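Local coordinates for protein 2,3-dimethylmalate lyase (Aspergillus niger, PDB 3FA3) that belongs to the phosphoenolpyruvate phosphomutase family of alpha/beta-barrel enzymes and holds a manganese ion in its ligand pocket, at residues Pro82-Ala87 against Val109-Ile114; Ile155-Arg160 against Gly183-Phe188; Ala159-Leu164 against Ala174-Ala179; Pro209-Met214 against Phe233-Phe238. All blocks are in the same frame, centred on the assembly; numbering follows the deposited sequence.

Contact 1: residues Pro82-Ala87 against Val109-Ile114; sequences PVIADA and VAAFHI. With MN (manganese (II) ion), chain U; OAF (2,2-difluoro-3,3-dihydroxybutanedioic acid), chain V.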
# COMPACT_ATOMS: atom_id res chain seq x y z
N PRO B 82 -13.80 -16.81 12.37
CA PRO B 82 -14.09 -16.52 10.95
C PRO B 82 -14.42 -15.05 10.71
O PRO B 82 -15.12 -14.41 11.57
CB PRO B 82 -15.29 -17.41 10.62
CG PRO B 82 -15.81 -17.92 11.91
CD PRO B 82 -14.71 -17.82 12.94
N VAL B 83 -13.91 -14.50 9.60
CA VAL B 83 -14.17 -13.13 9.18
C VAL B 83 -14.79 -13.17 7.81
O VAL B 83 -14.21 -13.77 6.88
CB VAL B 83 -12.89 -12.28 9.14
CG1 VAL B 83 -13.16 -10.90 8.62
CG2 VAL B 83 -12.33 -12.18 10.50
N ILE B 84 -15.98 -12.58 7.72
CA ILE B 84 -16.76 -12.46 6.50
C ILE B 84 -16.51 -11.08 5.97
O ILE B 84 -16.90 -10.08 6.58
CB ILE B 84 -18.29 -12.58 6.72
CG1 ILE B 84 -18.64 -13.92 7.33
CG2 ILE B 84 -19.04 -12.43 5.39
CD1 ILE B 84 -19.94 -13.91 8.05
N ALA B 85 -15.85 -11.02 4.82
CA ALA B 85 -15.40 -9.76 4.32
C ALA B 85 -16.15 -9.33 3.05
O ALA B 85 -16.34 -10.13 2.10
CB ALA B 85 -13.97 -9.86 4.08
N ASP B 86 -16.62 -8.08 3.05
CA ASP B 86 -17.08 -7.44 1.82
C ASP B 86 -16.02 -7.58 0.69
O ASP B 86 -14.83 -7.63 0.95
CB ASP B 86 -17.33 -5.97 2.13
CG ASP B 86 -18.34 -5.31 1.21
OD1 ASP B 86 -18.61 -5.81 0.12
OD2 ASP B 86 -18.85 -4.25 1.60
N ALA B 87 -16.47 -7.70 -0.57
CA ALA B 87 -15.61 -7.84 -1.75
C ALA B 87 -16.25 -7.05 -2.86
O ALA B 87 -15.82 -7.09 -4.01
CB ALA B 87 -15.52 -9.23 -2.15
N VAL B 109 -9.17 -14.83 5.16
CA VAL B 109 -10.59 -14.45 5.12
C VAL B 109 -11.47 -15.68 5.06
O VAL B 109 -11.32 -16.52 4.17
CB VAL B 109 -10.92 -13.53 3.98
CG1 VAL B 109 -12.42 -13.25 3.95
CG2 VAL B 109 -10.13 -12.27 4.13
N ALA B 110 -12.38 -15.79 6.01
CA ALA B 110 -13.23 -16.98 6.06
C ALA B 110 -14.25 -17.03 4.88
O ALA B 110 -14.33 -18.05 4.17
CB ALA B 110 -13.89 -17.11 7.44
N ALA B 111 -14.96 -15.93 4.66
CA ALA B 111 -16.00 -15.79 3.63
C ALA B 111 -15.90 -14.42 2.97
O ALA B 111 -15.39 -13.46 3.58
CB ALA B 111 -17.37 -15.94 4.26
N PHE B 112 -16.38 -14.29 1.74
CA PHE B 112 -16.51 -12.93 1.15
C PHE B 112 -17.74 -12.85 0.26
O PHE B 112 -18.20 -13.90 -0.22
CB PHE B 112 -15.24 -12.54 0.38
CG PHE B 112 -14.97 -13.37 -0.83
CD1 PHE B 112 -15.15 -12.84 -2.10
CD2 PHE B 112 -14.57 -14.66 -0.72
CE1 PHE B 112 -14.93 -13.57 -3.24
CE2 PHE B 112 -14.35 -15.42 -1.88
CZ PHE B 112 -14.53 -14.87 -3.15
N HIS B 113 -18.30 -11.67 0.05
CA HIS B 113 -19.52 -11.59 -0.78
C HIS B 113 -19.35 -10.77 -2.06
O HIS B 113 -18.66 -9.75 -2.06
CB HIS B 113 -20.80 -11.20 0.03
CG HIS B 113 -20.78 -9.82 0.66
ND1 HIS B 113 -20.85 -8.65 -0.07
CD2 HIS B 113 -20.74 -9.44 1.97
CE1 HIS B 113 -20.81 -7.61 0.76
NE2 HIS B 113 -20.74 -8.06 1.99
N ILE B 114 -19.99 -11.19 -3.15
CA ILE B 114 -19.86 -10.53 -4.44
C ILE B 114 -21.24 -10.12 -4.96
O ILE B 114 -22.13 -10.95 -5.12
CB ILE B 114 -19.15 -11.48 -5.46
CG1 ILE B 114 -17.71 -11.77 -5.02
CG2 ILE B 114 -19.13 -10.91 -6.90
CD1 ILE B 114 -16.68 -11.25 -6.05
MN MN U . -20.83 -3.05 1.05
O2 OAF V . -21.32 -3.05 5.10
C1 OAF V . -21.42 -2.95 3.85
O1 OAF V . -20.57 -2.44 3.07
C2 OAF V . -22.73 -3.48 3.24
O4 OAF V . -23.27 -4.52 3.99
O3 OAF V . -22.49 -3.97 1.94
C3 OAF V . -23.80 -2.39 3.28
F1 OAF V . -23.28 -1.20 2.90
F2 OAF V . -24.29 -2.40 4.58
C4 OAF V . -24.87 -2.64 2.23
O5 OAF V . -24.57 -2.56 1.03
O6 OAF V . -25.99 -2.90 2.68
O HOH W 1 -21.00 -4.56 -0.51
O HOH W 2 -21.97 -1.39 0.21
O HOH W 3 -19.12 -1.55 0.32

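Contact 2: residues Ile155-Arg160 against Gly183-Phe188; sequences IVVIAR and GADVGF. With OAF (2,2-difluoro-3,3-dihydroxybutanedioic acid), chain V.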
# COMPACT_ATOMS: atom_id res chain seq x y z
N ILE B 155 -12.44 -21.12 1.08
CA ILE B 155 -13.15 -19.82 1.19
C ILE B 155 -14.60 -19.80 0.69
O ILE B 155 -14.87 -20.19 -0.44
CB ILE B 155 -12.37 -18.61 0.62
CG1 ILE B 155 -13.13 -17.31 0.88
CG2 ILE B 155 -12.28 -18.68 -0.80
CD1 ILE B 155 -12.24 -16.08 1.02
N VAL B 156 -15.51 -19.31 1.55
CA VAL B 156 -16.95 -19.32 1.28
C VAL B 156 -17.33 -18.15 0.40
O VAL B 156 -17.16 -16.99 0.81
CB VAL B 156 -17.82 -19.31 2.57
CG1 VAL B 156 -19.30 -19.59 2.22
CG2 VAL B 156 -17.31 -20.34 3.63
N VAL B 157 -17.82 -18.45 -0.80
CA VAL B 157 -18.23 -17.47 -1.77
C VAL B 157 -19.68 -17.18 -1.58
O VAL B 157 -20.51 -17.93 -2.01
CB VAL B 157 -18.04 -17.97 -3.19
CG1 VAL B 157 -18.39 -16.92 -4.17
CG2 VAL B 157 -16.62 -18.44 -3.37
N ILE B 158 -19.95 -16.07 -0.92
CA ILE B 158 -21.32 -15.53 -0.74
C ILE B 158 -21.84 -14.73 -1.98
O ILE B 158 -21.18 -13.76 -2.43
CB ILE B 158 -21.41 -14.59 0.50
CG1 ILE B 158 -21.02 -15.31 1.80
CG2 ILE B 158 -22.80 -13.92 0.55
CD1 ILE B 158 -20.86 -14.40 2.96
N ALA B 159 -22.99 -15.15 -2.52
CA ALA B 159 -23.64 -14.48 -3.67
C ALA B 159 -24.68 -13.39 -3.26
O ALA B 159 -25.64 -13.65 -2.50
CB ALA B 159 -24.25 -15.51 -4.65
N ARG B 160 -24.48 -12.19 -3.76
CA ARG B 160 -25.37 -11.12 -3.35
C ARG B 160 -26.01 -10.49 -4.58
O ARG B 160 -25.34 -10.26 -5.60
CB ARG B 160 -24.63 -10.08 -2.45
CG ARG B 160 -25.39 -8.71 -2.23
CD ARG B 160 -24.66 -7.73 -1.29
NE ARG B 160 -25.06 -6.34 -1.54
CZ ARG B 160 -24.71 -5.27 -0.83
NH1 ARG B 160 -25.19 -4.07 -1.13
NH2 ARG B 160 -23.90 -5.39 0.20
N GLY B 183 -22.19 -22.43 -8.21
CA GLY B 183 -21.39 -22.95 -7.12
C GLY B 183 -21.22 -22.08 -5.90
O GLY B 183 -20.45 -22.42 -5.01
N ALA B 184 -21.96 -20.98 -5.80
CA ALA B 184 -21.84 -20.17 -4.59
C ALA B 184 -22.36 -20.91 -3.35
O ALA B 184 -23.26 -21.71 -3.44
CB ALA B 184 -22.56 -18.86 -4.75
N ASP B 185 -21.80 -20.63 -2.19
CA ASP B 185 -22.19 -21.32 -0.97
C ASP B 185 -23.29 -20.65 -0.15
O ASP B 185 -24.08 -21.35 0.48
CB ASP B 185 -20.96 -21.57 -0.11
CG ASP B 185 -19.78 -22.06 -0.93
OD1 ASP B 185 -19.88 -23.24 -1.39
OD2 ASP B 185 -18.79 -21.27 -1.16
N VAL B 186 -23.35 -19.33 -0.12
CA VAL B 186 -24.34 -18.62 0.70
C VAL B 186 -25.07 -17.53 -0.08
O VAL B 186 -24.48 -16.82 -0.90
CB VAL B 186 -23.66 -18.02 1.88
CG1 VAL B 186 -24.66 -17.31 2.73
CG2 VAL B 186 -23.00 -19.11 2.68
N GLY B 187 -26.38 -17.43 0.13
CA GLY B 187 -27.19 -16.46 -0.59
C GLY B 187 -27.36 -15.21 0.23
O GLY B 187 -27.40 -15.30 1.49
N PHE B 188 -27.48 -14.07 -0.47
CA PHE B 188 -27.59 -12.73 0.13
C PHE B 188 -28.61 -11.85 -0.64
O PHE B 188 -28.22 -11.11 -1.57
CB PHE B 188 -26.19 -12.10 0.07
CG PHE B 188 -26.00 -10.86 0.89
CD1 PHE B 188 -24.75 -10.57 1.40
CD2 PHE B 188 -27.01 -9.94 1.08
CE1 PHE B 188 -24.51 -9.43 2.13
CE2 PHE B 188 -26.77 -8.76 1.83
CZ PHE B 188 -25.52 -8.52 2.35
O2 OAF V . -21.32 -3.05 5.10
C1 OAF V . -21.42 -2.95 3.85
O1 OAF V . -20.57 -2.44 3.07
C2 OAF V . -22.73 -3.48 3.24
O4 OAF V . -23.27 -4.52 3.99
O3 OAF V . -22.49 -3.97 1.94
C3 OAF V . -23.80 -2.39 3.28
F1 OAF V . -23.28 -1.20 2.90
F2 OAF V . -24.29 -2.40 4.58
C4 OAF V . -24.87 -2.64 2.23
O5 OAF V . -24.57 -2.56 1.03
O6 OAF V . -25.99 -2.90 2.68

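Contact 3: residues Ala159-Leu164 against Ala174-Ala179; sequences ARTDSL and ARLRAA. With OAF (2,2-difluoro-3,3-dihydroxybutanedioic acid), chain V.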
# COMPACT_ATOMS: atom_id res chain seq x y z
N ALA B 159 -22.99 -15.15 -2.52
CA ALA B 159 -23.64 -14.48 -3.67
C ALA B 159 -24.68 -13.39 -3.26
O ALA B 159 -25.64 -13.65 -2.50
CB ALA B 159 -24.25 -15.51 -4.65
N ARG B 160 -24.48 -12.19 -3.76
CA ARG B 160 -25.37 -11.12 -3.35
C ARG B 160 -26.01 -10.49 -4.58
O ARG B 160 -25.34 -10.26 -5.60
CB ARG B 160 -24.63 -10.08 -2.45
CG ARG B 160 -25.39 -8.71 -2.23
CD ARG B 160 -24.66 -7.73 -1.29
NE ARG B 160 -25.06 -6.34 -1.54
CZ ARG B 160 -24.71 -5.27 -0.83
NH1 ARG B 160 -25.19 -4.07 -1.13
NH2 ARG B 160 -23.90 -5.39 0.20
N THR B 161 -27.31 -10.21 -4.47
CA THR B 161 -27.94 -9.35 -5.45
C THR B 161 -28.47 -8.06 -4.81
O THR B 161 -28.98 -8.08 -3.68
CB THR B 161 -29.08 -10.06 -6.25
OG1 THR B 161 -29.50 -9.25 -7.37
CG2 THR B 161 -30.26 -10.35 -5.35
N ASP B 162 -28.36 -6.97 -5.58
CA ASP B 162 -28.95 -5.67 -5.27
C ASP B 162 -30.18 -5.41 -6.15
O ASP B 162 -30.68 -4.27 -6.29
CB ASP B 162 -27.89 -4.56 -5.45
CG ASP B 162 -26.85 -4.53 -4.29
OD1 ASP B 162 -27.05 -3.75 -3.34
OD2 ASP B 162 -25.84 -5.27 -4.30
N SER B 163 -30.69 -6.48 -6.74
CA SER B 163 -31.58 -6.32 -7.87
C SER B 163 -33.01 -6.16 -7.46
O SER B 163 -33.87 -5.98 -8.32
CB SER B 163 -31.48 -7.50 -8.81
OG SER B 163 -31.78 -8.69 -8.11
N LEU B 164 -33.25 -6.22 -6.15
CA LEU B 164 -34.60 -6.16 -5.58
C LEU B 164 -35.18 -4.79 -5.78
O LEU B 164 -36.26 -4.69 -6.35
CB LEU B 164 -34.60 -6.55 -4.09
CG LEU B 164 -35.81 -6.07 -3.29
CD1 LEU B 164 -37.03 -6.74 -3.86
CD2 LEU B 164 -35.70 -6.30 -1.78
N ALA B 174 -34.18 -15.00 -9.06
CA ALA B 174 -33.64 -15.64 -10.25
C ALA B 174 -32.11 -15.51 -10.22
O ALA B 174 -31.37 -16.46 -10.45
CB ALA B 174 -34.22 -15.01 -11.48
N ARG B 175 -31.63 -14.32 -9.89
CA ARG B 175 -30.20 -14.06 -9.87
C ARG B 175 -29.54 -14.90 -8.79
O ARG B 175 -28.64 -15.71 -9.06
CB ARG B 175 -29.97 -12.58 -9.66
CG ARG B 175 -30.30 -11.77 -10.91
CD ARG B 175 -30.13 -10.29 -10.73
NE ARG B 175 -30.44 -9.63 -11.99
CZ ARG B 175 -29.65 -8.76 -12.60
NH1 ARG B 175 -28.51 -8.41 -12.03
NH2 ARG B 175 -30.00 -8.21 -13.74
N LEU B 176 -30.03 -14.77 -7.57
CA LEU B 176 -29.54 -15.55 -6.46
C LEU B 176 -29.46 -17.03 -6.82
O LEU B 176 -28.58 -17.76 -6.32
CB LEU B 176 -30.45 -15.35 -5.26
CG LEU B 176 -30.29 -14.08 -4.40
CD1 LEU B 176 -31.26 -14.17 -3.28
CD2 LEU B 176 -28.91 -13.94 -3.83
N ARG B 177 -30.36 -17.48 -7.71
CA ARG B 177 -30.45 -18.89 -8.10
C ARG B 177 -29.40 -19.27 -9.13
O ARG B 177 -28.57 -20.13 -8.90
CB ARG B 177 -31.86 -19.16 -8.62
CG ARG B 177 -32.31 -20.65 -8.49
CD ARG B 177 -33.86 -20.70 -8.50
NE ARG B 177 -34.41 -20.58 -7.12
CZ ARG B 177 -35.70 -20.64 -6.80
NH1 ARG B 177 -36.65 -20.81 -7.77
NH2 ARG B 177 -36.04 -20.51 -5.51
N ALA B 178 -29.41 -18.57 -10.26
CA ALA B 178 -28.33 -18.65 -11.25
C ALA B 178 -27.01 -18.79 -10.53
O ALA B 178 -26.09 -19.39 -11.04
CB ALA B 178 -28.30 -17.40 -12.09
N ALA B 179 -26.93 -18.22 -9.33
CA ALA B 179 -25.61 -18.14 -8.68
C ALA B 179 -25.35 -19.32 -7.75
O ALA B 179 -24.20 -19.76 -7.62
CB ALA B 179 -25.46 -16.85 -7.96
O2 OAF V . -21.32 -3.05 5.10
C1 OAF V . -21.42 -2.95 3.85
O1 OAF V . -20.57 -2.44 3.07
C2 OAF V . -22.73 -3.48 3.24
O4 OAF V . -23.27 -4.52 3.99
O3 OAF V . -22.49 -3.97 1.94
C3 OAF V . -23.80 -2.39 3.28
F1 OAF V . -23.28 -1.20 2.90
F2 OAF V . -24.29 -2.40 4.58
C4 OAF V . -24.87 -2.64 2.23
O5 OAF V . -24.57 -2.56 1.03
O6 OAF V . -25.99 -2.90 2.68

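Contact 4: residues Pro209-Met214 against Phe233-Phe238; sequences PLLLNM and FRIIIF. With OAF (2,2-difluoro-3,3-dihydroxybutanedioic acid), chain V.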
# COMPACT_ATOMS: atom_id res chain seq x y z
N PRO B 209 -28.02 -22.11 2.31
CA PRO B 209 -27.91 -21.33 3.51
C PRO B 209 -27.86 -19.87 3.15
O PRO B 209 -27.12 -19.48 2.23
CB PRO B 209 -26.53 -21.74 4.06
CG PRO B 209 -26.03 -22.80 3.21
CD PRO B 209 -26.71 -22.65 1.92
N LEU B 210 -28.59 -19.04 3.89
CA LEU B 210 -28.78 -17.65 3.56
C LEU B 210 -28.32 -16.69 4.62
O LEU B 210 -28.25 -17.02 5.77
CB LEU B 210 -30.23 -17.33 3.27
CG LEU B 210 -31.04 -18.00 2.19
CD1 LEU B 210 -32.33 -17.31 2.16
CD2 LEU B 210 -30.38 -17.92 0.88
N LEU B 211 -28.01 -15.47 4.19
CA LEU B 211 -27.51 -14.42 5.06
C LEU B 211 -28.46 -13.25 5.10
O LEU B 211 -28.88 -12.72 4.10
CB LEU B 211 -26.15 -13.94 4.58
CG LEU B 211 -25.51 -12.78 5.32
CD1 LEU B 211 -24.07 -12.89 5.28
CD2 LEU B 211 -25.88 -11.51 4.78
N LEU B 212 -28.78 -12.82 6.29
CA LEU B 212 -29.52 -11.61 6.43
C LEU B 212 -28.56 -10.48 6.76
O LEU B 212 -27.79 -10.56 7.71
CB LEU B 212 -30.49 -11.80 7.55
CG LEU B 212 -31.19 -10.57 8.07
CD1 LEU B 212 -32.12 -9.98 6.98
CD2 LEU B 212 -31.98 -11.06 9.29
N ASN B 213 -28.60 -9.43 5.93
CA ASN B 213 -27.94 -8.17 6.27
C ASN B 213 -28.89 -7.23 7.06
O ASN B 213 -29.77 -6.55 6.47
CB ASN B 213 -27.45 -7.47 5.01
CG ASN B 213 -26.65 -6.23 5.32
OD1 ASN B 213 -26.09 -6.13 6.43
ND2 ASN B 213 -26.56 -5.29 4.37
N MET B 214 -28.72 -7.22 8.38
CA MET B 214 -29.58 -6.41 9.22
C MET B 214 -28.98 -5.01 9.43
O MET B 214 -28.29 -4.75 10.43
CB MET B 214 -29.88 -7.10 10.53
CG MET B 214 -30.80 -6.31 11.40
SD MET B 214 -32.48 -6.26 10.75
CE MET B 214 -32.59 -4.82 9.64
N PHE B 233 -32.40 -18.45 8.78
CA PHE B 233 -31.13 -17.95 8.24
C PHE B 233 -29.96 -18.70 8.84
O PHE B 233 -30.08 -19.30 9.88
CB PHE B 233 -30.97 -16.44 8.45
CG PHE B 233 -31.86 -15.64 7.56
CD1 PHE B 233 -33.07 -15.13 8.04
CD2 PHE B 233 -31.54 -15.46 6.22
CE1 PHE B 233 -33.92 -14.45 7.21
CE2 PHE B 233 -32.37 -14.78 5.39
CZ PHE B 233 -33.56 -14.27 5.89
N ARG B 234 -28.83 -18.63 8.17
CA ARG B 234 -27.64 -19.30 8.64
C ARG B 234 -26.61 -18.28 9.21
O ARG B 234 -25.87 -18.60 10.18
CB ARG B 234 -27.09 -20.13 7.49
CG ARG B 234 -28.19 -20.93 6.86
CD ARG B 234 -28.63 -22.05 7.79
NE ARG B 234 -27.84 -23.24 7.51
CZ ARG B 234 -26.79 -23.64 8.22
NH1 ARG B 234 -26.41 -22.98 9.29
NH2 ARG B 234 -26.13 -24.74 7.87
N ILE B 235 -26.63 -17.08 8.61
CA ILE B 235 -25.79 -15.94 8.97
C ILE B 235 -26.60 -14.66 9.04
O ILE B 235 -27.27 -14.31 8.08
CB ILE B 235 -24.63 -15.71 7.93
CG1 ILE B 235 -23.75 -16.96 7.81
CG2 ILE B 235 -23.75 -14.60 8.42
CD1 ILE B 235 -23.25 -17.28 6.40
N ILE B 236 -26.52 -13.96 10.17
CA ILE B 236 -26.96 -12.54 10.26
C ILE B 236 -25.78 -11.55 10.49
O ILE B 236 -24.95 -11.75 11.38
CB ILE B 236 -28.02 -12.36 11.36
CG1 ILE B 236 -28.55 -10.93 11.32
CG2 ILE B 236 -27.48 -12.82 12.77
CD1 ILE B 236 -29.92 -10.73 11.93
N ILE B 237 -25.68 -10.52 9.65
CA ILE B 237 -24.71 -9.43 9.84
C ILE B 237 -25.39 -8.08 10.22
O ILE B 237 -26.53 -7.74 9.80
CB ILE B 237 -23.74 -9.21 8.61
CG1 ILE B 237 -24.51 -8.99 7.30
CG2 ILE B 237 -22.84 -10.32 8.42
CD1 ILE B 237 -23.63 -8.50 6.14
N PHE B 238 -24.64 -7.28 10.99
CA PHE B 238 -25.05 -5.92 11.35
C PHE B 238 -23.90 -4.99 11.00
O PHE B 238 -23.12 -4.64 11.88
CB PHE B 238 -25.33 -5.80 12.86
CG PHE B 238 -26.11 -6.94 13.45
CD1 PHE B 238 -25.45 -8.06 13.95
CD2 PHE B 238 -27.49 -6.85 13.59
CE1 PHE B 238 -26.15 -9.10 14.56
CE2 PHE B 238 -28.24 -7.87 14.18
CZ PHE B 238 -27.57 -9.02 14.67
O2 OAF V . -21.32 -3.05 5.10
C1 OAF V . -21.42 -2.95 3.85
O1 OAF V . -20.57 -2.44 3.07
C2 OAF V . -22.73 -3.48 3.24
O4 OAF V . -23.27 -4.52 3.99
O3 OAF V . -22.49 -3.97 1.94
C3 OAF V . -23.80 -2.39 3.28
F1 OAF V . -23.28 -1.20 2.90
F2 OAF V . -24.29 -2.40 4.58
C4 OAF V . -24.87 -2.64 2.23
O5 OAF V . -24.57 -2.56 1.03
O6 OAF V . -25.99 -2.90 2.68

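Contact 1: residues Pro82-Ala87 against Val109-Ile114
The CA of Asp86 lies over the imidazole of His113, 4.0 Å from the centroid of the His113 ring in a CH-pi contact set toward the rim. His113 CG sits between backbone N and carbonyl carbon (chi1 63°), a turn that swings the ring back toward the neighbouring strand. From there the carboxylate goes on to the metal: Asp86 OD2 binds manganese at 2.4 Å, while Asp86 OD1 accepts from a metal-bound water at 2.8 Å and from the backbone N of Asp88. An acid suits this place, since one oxygen can ligate the cation and the other can steer its water. His113 NE2 is hydrogen-bonded to the hydroxyl of Tyr43.

Behind this shell runs a parallel backbone ladder. Ala85 N donates to Ala111 O at 2.8 Å, and Ala111 N and His113 N return bonds to Val83 O and Ala85 O. Ile84 shares the face of Asp86 and His113, its CG1 3.9 Å from Ala111 CB. On the other face, that of Ala85 and Phe112, Ala85 CB meets Val109 CG1 at 3.7 Å; beyond the strand end Ala87 CB lies at the edge of the Phe112 ring. The small alanines probably allow helix 94-107 to lie close, with Tyr104 touching both. Two adjacent parallel strands joined through that helix form a beta-alpha-beta crossover, the repeating element of a TIM barrel, with the metal ligand near the C-terminal strand end.

Contact 2: residues Ile155-Arg160 against Gly183-Phe188
Neighbouring parallel strands of the barrel meet here, Ile158 pairing with Val186 and Arg160 with Phe188, and the last pair brings the strand ends to the ligand pocket. Arg160 and Phe188 lie on the same face of the sheet, and with CG anti to the backbone N in both (chi1 166° and -167°) they run side by side. Arg160 CD rests 3.7 Å from the centroid of the Phe188 ring, squarely over its centre. The ring thus supports the aliphatic shaft, and the extended chain delivers the guanidinium to 2,2-difluoro-3,3-dihydroxybutanedioic acid: Arg160 NH1 donates to its O5 at 2.7 Å, and Arg160 NH2 to its O3 at 2.7 Å. Arginine suits the place because its length and paired N-H groups span two oxygens of an anion.

Farther back, Ala159 N donates to Val186 O at 2.8 Å. Asp185, just before the second strand, extends the pairing with one backbone and one side-chain bond: its N donates to Val157 O at 3.0 Å, and its OD2 accepts Val157 N at 3.0 Å through the anti lone pair. Asp185 OD1 makes a salt bridge with Arg10. Ile158 CG2 comes up at the edge of the Phe188 ring.

Strand 111-114 bonds to the far side of strand 156-161, and its His113 packs edge-to-face with Phe188. Helix 134-150 covers Val157, Ala159 and Ala184, while strand 211-213 brings Leu211 against Val186 and Phe188.

Contact 3: residues Ala159-Leu164 against Ala174-Ala179
Arg175 and Leu176 of helix 169-181 press on Thr161, Ser163 and Ala159 in the helix-on-strand packing of an alpha/beta barrel, where each helix lies roughly antiparallel to its strand; here the segment axes make 161°. Arg175 leaves the helix with CG anti to its own carbonyl carbon (chi1 -73°) and then runs straight to NE. Its CB faces the hydroxyl of Thr161 at the limit of contact, and the two side chains cross at about a right angle. Next Arg175 CD lies 3.5 Å from Ser163 OG and touches Thr161 OG1 as well, so this one methylene lies against both hydroxyl oxygens by van der Waals contact. Arg175 NE passes 4.0 Å from Ser163 CB and forms a salt bridge with Glu171, while NH1 pairs with Asp116 and also donates to Val132 O. Asp116 further bonds Thr161 OG1, so it links the arginine and the threonine, which probably helps to offset the buried charge. Arginine suits the site by combining a long hydrocarbon shaft with a charged end.

One residue on, Leu176 fills the gap between helix and sheet: its CG lies 3.8 Å from Thr161 CG2 and its CD2 3.5 Å from Ala159 O. At the Ala179 end, two small side chains meet directly, Ala159 CB lying 3.8 Å from Ala179 CB.

On the opposite side of the strand, Asp162 grips Arg160 side-on and so steadies the guanidinium. Arg160 NE donates to Asp162 OD2 from out of the carboxylate plane; Arg160 NH1 reaches the syn lone pair of Asp162 OD1 at 2.9 Å, in the guanidinium plane and almost perfectly straight at 179°.

Contact 4: residues Pro209-Met214 against Phe233-Phe238
Phe233 opens the second segment with its ring turned flat beneath Leu212, whose CB stands over the centre, 4.0 Å from the centroid of the Phe233 ring. Leu210 packs CB on CD2 of that ring, and helices 195-204 and 225-231 enclose it. Arg234 N donates to Leu210 O at 2.9 Å, and Ile235 N reaches the same oxygen at 3.3 Å, so one carbonyl holds two consecutive amides. Arg234 bends at chi2 and chi3, and its CG lies against the Pro209 ring, 3.4 Å from Pro209 CB.

With Ile235 the parallel ladder begins: its O accepts Leu212 N, and its CG2 touches Leu211 CD1 at 3.6 Å on the face toward the barrel interior. Ile236 points to the other face, lying alongside Leu212, its CD1 packing on Met214 CB. Ile237 N then donates to Leu212 O at 2.9 Å, and Ile237 O accepts Met214 N at 2.7 Å. Ile237 CG1, between backbone N and carbonyl carbon (chi1 55°), is turned against Asn213 OD1. Phe238 ends the walk beside Met214; Ile262 and Pro263 of a second subunit pack on these two residues.

Branched hydrocarbons therefore shield an almost continuous run of backbone bonds. Asn213, the polar side chain on the face of Leu211 and Ile237, has ND2 hydrogen-bonded to Glu190 OE1 and 3.0 Å from ligand O6, consistent with an amide placed to face both the Glu190 carboxylate and the ligand.

The four contacts are parts of one parallel barrel. Contacts 1 and 2 have centres about 9 Å apart and adjoin directly, Ile114 N lying 2.9 Å from Ile158 O in a probable hydrogen bond. Contacts 2 and 4, about 12 Å between centres, close the ring: Leu211 N is 2.8 Å from Gly187 O. Contact 3 shares Ala159 and Arg160 with contact 2 and adds the outer helix, whose Ala179 leads on toward Ala184. Each has a strand segment that reaches the ligand, contact 3 only through Arg160. Contact 1 contributes the metal-binding carboxylate, contact 2 the arginine, contact 3 the aspartate that grips it and probably orients it, and contact 4 an asparagine side chain about 7 Å from manganese.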